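Local coordinates for invasion protein InvA (Salmonella enterica, PDB 2X49) that takes part in Salmonella invasion of the intestinal epithelium as an export-apparatus protein of a type III secretion system, here seen as its C-terminal domain, at residues A[262-267]-A[303-308]; A[271-276]-A[308-313]; A[288-293]-A[328-333]. One frame throughout, in Å; residues are numbered along the deposited sequence.

Interaction 1 (A[262-267]-A[303-308])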
loop_
_atom_site.group_PDB
_atom_site.type_symbol
_atom_site.label_atom_id
_atom_site.label_comp_id
_atom_site.label_asym_id
_atom_site.label_seq_id
_atom_site.Cartn_x
_atom_site.Cartn_y
_atom_site.Cartn_z
ATOM N N LEU A 262 5.888 3.349 21.550
ATOM C CA LEU A 262 4.531 3.473 22.072
ATOM C C LEU A 262 4.326 2.455 23.158
ATOM O O LEU A 262 4.502 1.264 22.952
ATOM C CB LEU A 262 3.481 3.245 21.001
ATOM C CG LEU A 262 2.033 3.457 21.426
ATOM C CD1 LEU A 262 1.761 4.913 21.817
ATOM C CD2 LEU A 262 1.098 3.053 20.272
ATOM N N SER A 263 3.931 2.962 24.310
ATOM C CA SER A 263 3.727 2.113 25.507
ATOM C C SER A 263 2.342 2.328 26.121
ATOM O O SER A 263 2.138 3.211 26.940
ATOM C CB SER A 263 4.855 2.379 26.513
ATOM O OG SER A 263 4.766 1.540 27.655
ATOM N N LEU A 264 1.419 1.469 25.704
ATOM C CA LEU A 264 0.020 1.490 26.161
ATOM C C LEU A 264 -0.308 0.197 26.858
ATOM O O LEU A 264 0.102 -0.864 26.395
ATOM C CB LEU A 264 -0.952 1.684 25.006
ATOM C CG LEU A 264 -1.044 3.076 24.365
ATOM C CD1 LEU A 264 -2.071 2.959 23.235
ATOM C CD2 LEU A 264 -1.423 4.124 25.372
ATOM N N ASP A 265 -1.073 0.303 27.938
ATOM C CA ASP A 265 -1.554 -0.912 28.638
ATOM C C ASP A 265 -2.275 -1.830 27.620
ATOM O O ASP A 265 -2.965 -1.353 26.724
ATOM C CB ASP A 265 -2.455 -0.548 29.850
ATOM C CG ASP A 265 -2.962 -1.769 30.613
ATOM O OD1 ASP A 265 -2.324 -2.174 31.624
ATOM O OD2 ASP A 265 -4.017 -2.318 30.201
ATOM N N PRO A 266 -2.065 -3.157 27.712
ATOM C CA PRO A 266 -2.745 -3.983 26.727
ATOM C C PRO A 266 -4.258 -3.779 26.663
ATOM O O PRO A 266 -4.831 -3.813 25.590
ATOM C CB PRO A 266 -2.381 -5.399 27.188
ATOM C CG PRO A 266 -0.956 -5.204 27.670
ATOM C CD PRO A 266 -1.018 -3.913 28.439
ATOM N N GLU A 267 -4.880 -3.555 27.807
ATOM C CA GLU A 267 -6.352 -3.398 27.820
ATOM C C GLU A 267 -6.723 -2.110 27.109
ATOM O O GLU A 267 -7.712 -2.014 26.370
ATOM C CB GLU A 267 -6.869 -3.402 29.244
ATOM C CG GLU A 267 -8.348 -3.285 29.374
ATOM C CD GLU A 267 -8.773 -3.523 30.807
ATOM O OE1 GLU A 267 -8.157 -2.931 31.728
ATOM O OE2 GLU A 267 -9.699 -4.332 31.033
ATOM N N LYS A 303 0.090 3.719 12.590
ATOM C CA LYS A 303 0.310 2.668 11.555
ATOM C C LYS A 303 0.646 1.332 12.232
ATOM O O LYS A 303 -0.028 0.325 12.012
ATOM C CB LYS A 303 1.328 3.045 10.472
ATOM C CG LYS A 303 1.789 1.865 9.600
ATOM C CD LYS A 303 0.722 1.410 8.587
ATOM C CE LYS A 303 1.181 0.195 7.784
ATOM N NZ LYS A 303 0.137 -0.420 6.954
ATOM N N LYS A 304 1.574 1.359 13.172
ATOM C CA LYS A 304 1.978 0.120 13.873
ATOM C C LYS A 304 0.841 -0.482 14.665
ATOM O O LYS A 304 0.664 -1.708 14.727
ATOM C CB LYS A 304 3.204 0.340 14.780
ATOM C CG LYS A 304 3.834 -0.946 15.358
ATOM C CD LYS A 304 5.227 -0.689 15.933
ATOM C CE LYS A 304 6.075 -1.969 15.999
ATOM N NZ LYS A 304 6.223 -2.486 17.398
ATOM N N MET A 305 0.028 0.391 15.240
ATOM C CA MET A 305 -1.070 -0.062 16.059
ATOM C C MET A 305 -2.174 -0.774 15.256
ATOM O O MET A 305 -2.667 -1.835 15.655
ATOM C CB MET A 305 -1.618 1.110 16.890
ATOM C CG MET A 305 -3.007 0.936 17.279
ATOM S SD MET A 305 -3.188 1.731 18.875
ATOM C CE MET A 305 -1.973 0.775 19.765
ATOM N N ILE A 306 -2.496 -0.232 14.099
ATOM C CA ILE A 306 -3.695 -0.702 13.349
ATOM C C ILE A 306 -3.418 -1.762 12.314
ATOM O O ILE A 306 -4.348 -2.393 11.803
ATOM C CB ILE A 306 -4.446 0.454 12.621
ATOM C CG1 ILE A 306 -3.632 0.968 11.443
ATOM C CG2 ILE A 306 -4.882 1.516 13.610
ATOM C CD1 ILE A 306 -4.395 1.950 10.523
ATOM N N GLU A 307 -2.153 -1.991 12.054
ATOM C CA GLU A 307 -1.771 -2.794 10.851
ATOM C C GLU A 307 -2.028 -4.279 10.975
ATOM O O GLU A 307 -2.124 -4.976 9.988
ATOM C CB GLU A 307 -0.328 -2.581 10.420
ATOM C CG GLU A 307 0.669 -3.128 11.359
ATOM C CD GLU A 307 2.093 -2.839 10.923
ATOM O OE1 GLU A 307 2.258 -2.180 9.887
ATOM O OE2 GLU A 307 3.041 -3.265 11.629
ATOM N N GLY A 308 -2.218 -4.705 12.201
ATOM C CA GLY A 308 -2.550 -6.084 12.491
ATOM C C GLY A 308 -3.927 -6.442 11.977
ATOM O O GLY A 308 -4.123 -7.451 11.286
#

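Interaction 2 (A[271-276]-A[308-313]). With CA (calcium ion), chain F.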
loop_
_atom_site.group_PDB
_atom_site.type_symbol
_atom_site.label_atom_id
_atom_site.label_comp_id
_atom_site.label_asym_id
_atom_site.label_seq_id
_atom_site.Cartn_x
_atom_site.Cartn_y
_atom_site.Cartn_z
ATOM N N ASN A 271 -8.824 -1.446 23.703
ATOM C CA ASN A 271 -10.049 -0.587 23.770
ATOM C C ASN A 271 -9.969 0.471 22.665
ATOM O O ASN A 271 -10.949 0.787 21.986
ATOM C CB ASN A 271 -10.305 0.007 25.155
ATOM C CG ASN A 271 -10.837 -1.029 26.085
ATOM O OD1 ASN A 271 -11.374 -2.044 25.624
ATOM N ND2 ASN A 271 -10.702 -0.817 27.372
ATOM N N LEU A 272 -8.767 0.963 22.441
ATOM C CA LEU A 272 -8.548 1.948 21.366
ATOM C C LEU A 272 -8.759 1.319 19.975
ATOM O O LEU A 272 -9.317 1.927 19.054
ATOM C CB LEU A 272 -7.162 2.601 21.498
ATOM C CG LEU A 272 -6.897 3.628 20.420
ATOM C CD1 LEU A 272 -7.971 4.725 20.535
ATOM C CD2 LEU A 272 -5.471 4.204 20.562
ATOM N N MET A 273 -8.292 0.094 19.829
ATOM C CA MET A 273 -8.507 -0.660 18.590
ATOM C C MET A 273 -9.998 -0.933 18.342
ATOM O O MET A 273 -10.466 -0.884 17.207
ATOM C CB MET A 273 -7.704 -1.954 18.519
ATOM C CG MET A 273 -6.254 -1.737 18.175
ATOM S SD MET A 273 -6.024 -0.914 16.595
ATOM C CE MET A 273 -6.729 -2.130 15.476
ATOM N N ASP A 274 -10.717 -1.196 19.399
ATOM C CA ASP A 274 -12.184 -1.454 19.290
ATOM C C ASP A 274 -12.874 -0.173 18.786
ATOM O O ASP A 274 -13.831 -0.207 17.988
ATOM C CB ASP A 274 -12.787 -2.007 20.584
ATOM C CG ASP A 274 -12.374 -3.459 20.832
ATOM O OD1 ASP A 274 -11.977 -4.144 19.852
ATOM O OD2 ASP A 274 -12.447 -3.931 21.996
ATOM N N LEU A 275 -12.374 0.966 19.257
ATOM C CA LEU A 275 -12.947 2.283 18.851
ATOM C C LEU A 275 -12.656 2.556 17.358
ATOM O O LEU A 275 -13.491 3.010 16.601
ATOM C CB LEU A 275 -12.396 3.427 19.721
ATOM C CG LEU A 275 -12.746 4.816 19.211
ATOM C CD1 LEU A 275 -14.263 5.077 19.336
ATOM C CD2 LEU A 275 -11.941 5.871 19.998
ATOM N N ILE A 276 -11.428 2.269 16.935
ATOM C CA ILE A 276 -10.998 2.509 15.552
ATOM C C ILE A 276 -11.857 1.575 14.658
ATOM O O ILE A 276 -12.445 1.983 13.650
ATOM C CB ILE A 276 -9.455 2.317 15.354
ATOM C CG1 ILE A 276 -8.645 3.377 16.123
ATOM C CG2 ILE A 276 -9.092 2.286 13.860
ATOM C CD1 ILE A 276 -7.191 2.954 16.245
ATOM N N GLY A 308 -2.218 -4.705 12.201
ATOM C CA GLY A 308 -2.550 -6.084 12.491
ATOM C C GLY A 308 -3.927 -6.442 11.977
ATOM O O GLY A 308 -4.123 -7.451 11.286
ATOM N N ARG A 309 -4.859 -5.570 12.320
ATOM C CA ARG A 309 -6.263 -5.738 11.955
ATOM C C ARG A 309 -6.635 -5.197 10.616
ATOM O O ARG A 309 -7.459 -5.794 9.909
ATOM C CB ARG A 309 -7.233 -5.140 12.976
ATOM C CG ARG A 309 -8.659 -5.587 12.710
ATOM C CD ARG A 309 -9.650 -5.461 13.901
ATOM N NE ARG A 309 -10.981 -5.948 13.531
ATOM C CZ ARG A 309 -11.979 -6.174 14.372
ATOM N NH1 ARG A 309 -11.832 -5.950 15.661
ATOM N NH2 ARG A 309 -13.138 -6.632 13.930
ATOM N N PHE A 310 -5.965 -4.110 10.277
ATOM C CA PHE A 310 -6.227 -3.293 9.066
ATOM C C PHE A 310 -4.990 -3.085 8.213
ATOM O O PHE A 310 -4.525 -1.965 8.090
ATOM C CB PHE A 310 -6.824 -1.952 9.443
ATOM C CG PHE A 310 -8.078 -2.088 10.225
ATOM C CD1 PHE A 310 -9.199 -2.669 9.651
ATOM C CD2 PHE A 310 -8.144 -1.726 11.551
ATOM C CE1 PHE A 310 -10.364 -2.888 10.383
ATOM C CE2 PHE A 310 -9.326 -1.924 12.289
ATOM C CZ PHE A 310 -10.441 -2.507 11.702
ATOM N N PRO A 311 -4.473 -4.171 7.619
ATOM C CA PRO A 311 -3.170 -4.130 6.986
ATOM C C PRO A 311 -3.092 -3.266 5.724
ATOM O O PRO A 311 -2.005 -2.850 5.336
ATOM C CB PRO A 311 -2.888 -5.605 6.661
ATOM C CG PRO A 311 -4.232 -6.268 6.629
ATOM C CD PRO A 311 -5.032 -5.519 7.681
ATOM N N ASP A 312 -4.243 -2.983 5.161
ATOM C CA ASP A 312 -4.314 -2.304 3.871
ATOM C C ASP A 312 -4.665 -0.855 4.000
ATOM O O ASP A 312 -4.810 -0.163 2.996
ATOM C CB ASP A 312 -5.344 -3.017 2.977
ATOM C CG ASP A 312 -4.934 -4.454 2.670
ATOM O OD1 ASP A 312 -3.716 -4.756 2.627
ATOM O OD2 ASP A 312 -5.827 -5.287 2.489
ATOM N N LEU A 313 -4.724 -0.392 5.237
ATOM C CA LEU A 313 -5.049 1.049 5.489
ATOM C C LEU A 313 -3.793 1.854 5.783
ATOM O O LEU A 313 -3.267 1.813 6.890
ATOM C CB LEU A 313 -6.066 1.192 6.643
ATOM C CG LEU A 313 -6.582 2.581 6.980
ATOM C CD1 LEU A 313 -7.120 3.308 5.739
ATOM C CD2 LEU A 313 -7.683 2.430 8.033
HETATM CA CA CA F . -11.901 -6.448 23.094
HETATM O O HOH W 1 -10.054 -4.384 17.391
#

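Interaction 3 (A[288-293]-A[328-333])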
loop_
_atom_site.group_PDB
_atom_site.type_symbol
_atom_site.label_atom_id
_atom_site.label_comp_id
_atom_site.label_asym_id
_atom_site.label_seq_id
_atom_site.Cartn_x
_atom_site.Cartn_y
_atom_site.Cartn_z
ATOM N N LYS A 288 -8.053 -0.125 0.999
ATOM C CA LYS A 288 -6.872 0.085 0.131
ATOM C C LYS A 288 -6.991 1.349 -0.676
ATOM O O LYS A 288 -6.007 1.831 -1.213
ATOM C CB LYS A 288 -6.582 -1.063 -0.836
ATOM C CG LYS A 288 -7.662 -1.375 -1.769
ATOM C CD LYS A 288 -7.273 -2.518 -2.750
ATOM C CE LYS A 288 -8.375 -2.782 -3.751
ATOM N NZ LYS A 288 -8.384 -1.667 -4.737
ATOM N N ASP A 289 -8.205 1.884 -0.735
ATOM C CA ASP A 289 -8.533 3.069 -1.574
ATOM C C ASP A 289 -8.655 4.343 -0.757
ATOM O O ASP A 289 -9.046 5.440 -1.261
ATOM C CB ASP A 289 -9.807 2.809 -2.398
ATOM C CG ASP A 289 -9.600 1.704 -3.468
ATOM O OD1 ASP A 289 -8.708 1.842 -4.342
ATOM O OD2 ASP A 289 -10.341 0.690 -3.442
ATOM N N LEU A 290 -8.359 4.190 0.509
ATOM C CA LEU A 290 -8.355 5.278 1.519
ATOM C C LEU A 290 -6.992 5.528 2.076
ATOM O O LEU A 290 -6.118 4.701 1.974
ATOM C CB LEU A 290 -9.263 4.909 2.699
ATOM C CG LEU A 290 -10.763 4.849 2.431
ATOM C CD1 LEU A 290 -11.602 4.303 3.613
ATOM C CD2 LEU A 290 -11.352 6.183 1.934
ATOM N N VAL A 291 -6.855 6.678 2.724
ATOM C CA VAL A 291 -5.744 6.867 3.669
ATOM C C VAL A 291 -6.274 7.440 4.947
ATOM O O VAL A 291 -7.284 8.158 4.982
ATOM C CB VAL A 291 -4.615 7.761 3.106
ATOM C CG1 VAL A 291 -3.921 7.050 1.881
ATOM C CG2 VAL A 291 -5.144 9.149 2.750
ATOM N N LEU A 292 -5.575 7.132 6.029
ATOM C CA LEU A 292 -5.857 7.769 7.317
ATOM C C LEU A 292 -4.902 8.953 7.459
ATOM O O LEU A 292 -3.781 8.806 7.184
ATOM C CB LEU A 292 -5.635 6.777 8.448
ATOM C CG LEU A 292 -6.165 7.022 9.814
ATOM C CD1 LEU A 292 -7.659 7.425 9.816
ATOM C CD2 LEU A 292 -5.948 5.675 10.508
ATOM N N LEU A 293 -5.427 10.102 7.844
ATOM C CA LEU A 293 -4.638 11.352 7.981
ATOM C C LEU A 293 -4.456 11.703 9.430
ATOM O O LEU A 293 -5.401 11.774 10.189
ATOM C CB LEU A 293 -5.365 12.531 7.307
ATOM C CG LEU A 293 -5.624 12.430 5.817
ATOM C CD1 LEU A 293 -6.341 13.712 5.296
ATOM C CD2 LEU A 293 -4.315 12.160 5.098
ATOM N N ASN A 328 -10.990 14.525 -0.189
ATOM C CA ASN A 328 -12.326 14.205 0.279
ATOM C C ASN A 328 -12.238 13.425 1.574
ATOM O O ASN A 328 -11.944 12.241 1.574
ATOM C CB ASN A 328 -13.033 13.349 -0.775
ATOM C CG ASN A 328 -14.415 12.909 -0.345
ATOM O OD1 ASN A 328 -14.978 13.448 0.603
ATOM N ND2 ASN A 328 -14.978 11.938 -1.054
ATOM N N VAL A 329 -12.509 14.104 2.678
ATOM C CA VAL A 329 -12.564 13.437 3.993
ATOM C C VAL A 329 -13.953 12.855 4.207
ATOM O O VAL A 329 -14.909 13.585 4.352
ATOM C CB VAL A 329 -12.250 14.407 5.169
ATOM C CG1 VAL A 329 -12.472 13.694 6.502
ATOM C CG2 VAL A 329 -10.834 14.926 5.082
ATOM N N ILE A 330 -14.035 11.529 4.166
ATOM C CA ILE A 330 -15.346 10.810 4.228
ATOM C C ILE A 330 -15.824 10.460 5.640
ATOM O O ILE A 330 -16.971 10.092 5.868
ATOM C CB ILE A 330 -15.359 9.550 3.338
ATOM C CG1 ILE A 330 -14.476 8.447 3.910
ATOM C CG2 ILE A 330 -14.979 9.905 1.898
ATOM C CD1 ILE A 330 -14.549 7.139 3.083
ATOM N N LYS A 331 -14.930 10.664 6.585
ATOM C CA LYS A 331 -15.147 10.226 7.962
ATOM C C LYS A 331 -14.033 10.655 8.903
ATOM O O LYS A 331 -12.885 10.753 8.504
ATOM C CB LYS A 331 -15.298 8.679 8.018
ATOM C CG LYS A 331 -15.831 8.244 9.351
ATOM C CD LYS A 331 -16.983 7.338 9.233
ATOM C CE LYS A 331 -17.587 7.112 10.565
ATOM N NZ LYS A 331 -18.159 5.766 10.573
ATOM N N THR A 332 -14.420 10.873 10.154
ATOM C CA THR A 332 -13.449 11.117 11.262
ATOM C C THR A 332 -13.506 10.013 12.314
ATOM O O THR A 332 -14.567 9.557 12.705
ATOM C CB THR A 332 -13.709 12.493 11.941
ATOM O OG1 THR A 332 -13.513 13.543 10.991
ATOM C CG2 THR A 332 -12.729 12.731 13.099
ATOM N N ILE A 333 -12.332 9.550 12.723
ATOM C CA ILE A 333 -12.227 8.540 13.803
ATOM C C ILE A 333 -12.280 9.164 15.202
ATOM O O ILE A 333 -11.434 9.987 15.563
ATOM C CB ILE A 333 -10.982 7.660 13.669
ATOM C CG1 ILE A 333 -11.158 6.749 12.457
ATOM C CG2 ILE A 333 -10.801 6.829 14.943
ATOM C CD1 ILE A 333 -9.920 6.060 11.997
#

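Interaction 1 (A[262-267]-A[303-308])
L262 and L264 meet M305 in a small apolar contact at the surface of the C-terminal domain of InvA. It joins the end of strand 260-262 and the short link into helix 266-280 to the last part of helix 299-306. The two segments bury only about 90 Å² between them, and no hydrogen bond passes from one to the other. The backbones stay well apart, with L262 CA and M305 CA 8.9 Å from each other. Side chains bridge that distance.

One methyl group does the work. M305 CE lies 3.9 Å from L262 CD2 and 4.1 Å from L264 CD1, so a single methionine tip touches one methyl branch of each leucine. Both leucine side chains cross the methionine chain at about a right angle. M305 CG is anti to the backbone N (chi1 155°), which carries the chain off the helix toward the leucines. A bend about the CG-SD bond (chi3 -59°) then turns CE aside at the end.

Just after the leucines, D265 stands at the N-cap of helix 266-280. Its OD2 accepts from E267 N at 2.8 Å. The bond is bent, with an N-H...O angle of 143°, and the donor sits above the carboxylate plane. The cap closes the first turn of the helix, directly after L264. S269 OG adds a hydrogen bond with P266 O in the first turn.

L262 and M305 both touch I249 of helix 243-252, and M305 also packs on L272 and M273 of helix 266-280. The next residue, I306, leans on M273 and I276 of that helix and on V315 of strand 314-317.

Interaction 2 (A[271-276]-A[308-313])
M273 of helix 266-280 packs its tip against R309 and F310, in the loop between helix 299-306 and strand 314-317. Its CB lies near the water that links D274 to R309, 3.6 Å from the water oxygen to M273 CB. CG follows, set beside the backbone N by chi1 of -78°. The chain bends again at the next two bonds. SD packs against M305 of helix 299-306. CE ends the chain against the loop, 3.9 Å from R309 CB and 4.1 Å from F310 CE2. This methyl comes to the phenyl ring obliquely. M273 runs past both R309 and F310 in the opposite sense to theirs.

The two loop residues also support each other. R309 CG lies 3.6 Å above the plane of the F310 ring, toward its rim. From CG to NE the arginine is extended, which takes the guanidinium along to the D274 side of the contact. There a water joins the charged groups. It accepts from R309 NH1 at 2.9 Å, in the guanidinium plane, and donates to D274 OD1 at 3.1 Å. The charges thus meet through water and form no direct salt bridge. The other carboxylate oxygen, D274 OD2, binds a calcium ion at 2.8 Å. The calcium probably draws charge from the carboxylate, so the arginine would feel it less strongly.

From F310 to L313 the chain makes a type I beta turn. D312 forms a salt bridge with R139 at the end of helix 125-139, and P311 packs on the same arginine. F310 also packs on T277 and L280 of helix 266-280. The loop is therefore held between helices 266-280 and 125-139.

Interaction 3 (A[288-293]-A[328-333])
L290 and L292 reach I330 and I333 within the four-stranded parallel sheet of an alpha/beta unit in the C-terminal domain. Strands 291-294 and 327-332 are not adjacent there. Strand 236-240 runs between them, so side chains alone make the contact and no hydrogen bond crosses it.

The first segment starts in a 3-10 turn. K288 NZ forms a salt bridge with D289 OD2, with a weak hydrogen bond. Beyond the segment, E128 pairs with K288, while R79 and R123 pair with D289. L290 comes next, and its CD2 meets I330 CD1 tip to tip at 3.5 Å. I330 CG1 sits between its own backbone N and carbonyl carbon (chi1 71°), and from there CD1 points at the leucine. V291 makes backbone hydrogen bonds to R237 and V239 of the middle strand. L292 makes its backbone bonds on the other side, to E314 and L316 of strand 314-317. Its side chain also touches I302 and I306 of helix 299-306.

I333 is the last residue of the chain, and its O is hydrogen-bonded to S242 OG. Its side chain crosses L292 at about a right angle. L292 CD1 and I333 CD1 are 3.4 Å apart, a tight methyl pair.

The three contacts interlock along the chain. All three first segments, from 262 to 293, come before the second segments, from 303 to 333. Interactions 1 and 2 have centres about 9 Å apart, share G308 and both use helix 266-280. They join directly, with M305 CG 3.6 Å from M273 SD. Interaction 3 lies in the parallel sheet, its centre about 14 Å from that of interaction 2 and about 20 Å from that of interaction 1. L313 CD1 packs 4.0 Å from L290 CB, and I306 CD1 lies 4.0 Å from L292 CD2. Together they run from the domain surface to the buried sheet, packing helices 266-280 and 299-306 onto it.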